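Local coordinates for cycloserine biosynthesis protein DcsG (Streptomyces lavendulae, PDB 6JIL), which catalyses the ATP- and magnesium-dependent cyclisation of O-ureido-D-serine to the antibiotic D-cycloserine, as a monomeric ATP-grasp ligase, at residues 117-121 with 155-159. Residues are numbered along the deposited sequence; the frame is centred on the assembly and turned at random.
Sequences ALAAV and AEPAS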
loop_
_atom_site.group_PDB
_atom_site.type_symbol
_atom_site.label_atom_id
_atom_site.label_comp_id
_atom_site.label_asym_id
_atom_site.label_seq_id
_atom_site.Cartn_x
_atom_site.Cartn_y
_atom_site.Cartn_z
ATOM N N ALA A 117 -10.629 23.122 -4.123
ATOM C CA ALA A 117 -9.870 22.644 -2.969
ATOM C C ALA A 117 -10.401 23.092 -1.605
ATOM O O ALA A 117 -10.688 22.251 -0.742
ATOM C CB ALA A 117 -8.398 23.038 -3.108
ATOM N N LEU A 118 -10.538 24.402 -1.404
ATOM C CA LEU A 118 -11.006 24.907 -0.116
ATOM C C LEU A 118 -12.436 24.516 0.238
ATOM O O LEU A 118 -12.726 24.235 1.397
ATOM C CB LEU A 118 -10.853 26.429 -0.034
ATOM C CG LEU A 118 -11.237 27.019 1.330
ATOM C CD1 LEU A 118 -10.537 26.245 2.439
ATOM C CD2 LEU A 118 -10.854 28.483 1.394
ATOM N N ALA A 119 -13.331 24.501 -0.744
ATOM C CA ALA A 119 -14.710 24.115 -0.468
ATOM C C ALA A 119 -14.710 22.659 -0.022
ATOM O O ALA A 119 -15.370 22.305 0.952
ATOM C CB ALA A 119 -15.575 24.281 -1.711
ATOM N N ALA A 120 -13.961 21.823 -0.739
ATOM C CA ALA A 120 -13.866 20.402 -0.422
ATOM C C ALA A 120 -13.437 20.181 1.026
ATOM O O ALA A 120 -14.000 19.330 1.717
ATOM C CB ALA A 120 -12.879 19.719 -1.357
ATOM N N VAL A 121 -12.437 20.938 1.480
ATOM C CA VAL A 121 -11.953 20.802 2.852
ATOM C C VAL A 121 -13.020 21.236 3.859
ATOM O O VAL A 121 -13.232 20.576 4.882
ATOM C CB VAL A 121 -10.680 21.632 3.084
ATOM C CG1 VAL A 121 -10.315 21.622 4.559
ATOM C CG2 VAL A 121 -9.530 21.064 2.259
ATOM N N ALA A 155 -7.846 24.745 7.801
ATOM C CA ALA A 155 -8.458 24.341 6.544
ATOM C C ALA A 155 -7.810 25.006 5.324
ATOM O O ALA A 155 -7.486 24.336 4.343
ATOM C CB ALA A 155 -9.951 24.643 6.575
ATOM N N GLU A 156 -7.618 26.320 5.386
ATOM C CA GLU A 156 -7.034 27.047 4.267
ATOM C C GLU A 156 -5.672 26.480 3.884
ATOM O O GLU A 156 -5.438 26.164 2.719
ATOM C CB GLU A 156 -6.935 28.542 4.594
ATOM C CG GLU A 156 -6.683 29.443 3.386
ATOM C CD GLU A 156 -5.213 29.554 3.029
ATOM O OE1 GLU A 156 -4.898 30.133 1.967
ATOM O OE2 GLU A 156 -4.372 29.071 3.816
ATOM N N PRO A 157 -4.754 26.337 4.855
ATOM C CA PRO A 157 -3.434 25.789 4.525
ATOM C C PRO A 157 -3.549 24.389 3.920
ATOM O O PRO A 157 -2.887 24.061 2.937
ATOM C CB PRO A 157 -2.720 25.782 5.873
ATOM C CG PRO A 157 -3.328 26.955 6.571
ATOM C CD PRO A 157 -4.792 26.789 6.254
ATOM N N ALA A 158 -4.400 23.564 4.514
ATOM C CA ALA A 158 -4.592 22.215 4.009
ATOM C C ALA A 158 -5.194 22.256 2.599
ATOM O O ALA A 158 -4.860 21.428 1.754
ATOM C CB ALA A 158 -5.500 21.424 4.952
ATOM N N SER A 159 -6.077 23.216 2.344
ATOM C CA SER A 159 -6.696 23.320 1.035
ATOM C C SER A 159 -5.612 23.608 0.008
ATOM O O SER A 159 -5.723 23.214 -1.155
ATOM C CB SER A 159 -7.755 24.427 1.017
ATOM O OG SER A 159 -7.180 25.707 1.222
#
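S159 sets its CB against the backbone of L118, 3.5 Å from L118 CA, and the CB and CD1 of L118 lie against S159 CB and OG. With CG turned anti to the backbone N (chi1 -176°), L118 reaches across to helix 155-167; its CD1 lies 3.6 Å from S159 OG and also comes to 4.0 Å from E156 CA. One turn further along, V121 divides its two methyls between the ends of the 155-159 turn: CG1 rests on A155 CB at 3.7 Å, while CG2 meets S159 CA at 3.8 Å. A117 completes the contact by placing its CB 3.3 Å from the carbonyl O of S159, and beyond the segment it also touches V162 and A163. The axes of segments 117-121 and 155-159 approach to 8.6 Å, with 128° between their N-to-C directions, a spacing consistent with the small side chains of A117, A155 and S159 at the interface. These first turns of helices 117-127 and 155-167 pack together beside the antiparallel sheet of the ATP-grasp fold that contributes Q175 and P176 to ATP binding; the A158 side chain touches F134 and V136 on strand 133-138 of that sheet. The E156 carboxylate pairs with R160. No hydrogen bond crosses between the segments and the touching groups are largely methyl and CH, so this contact is one of non-directional van der Waals packing.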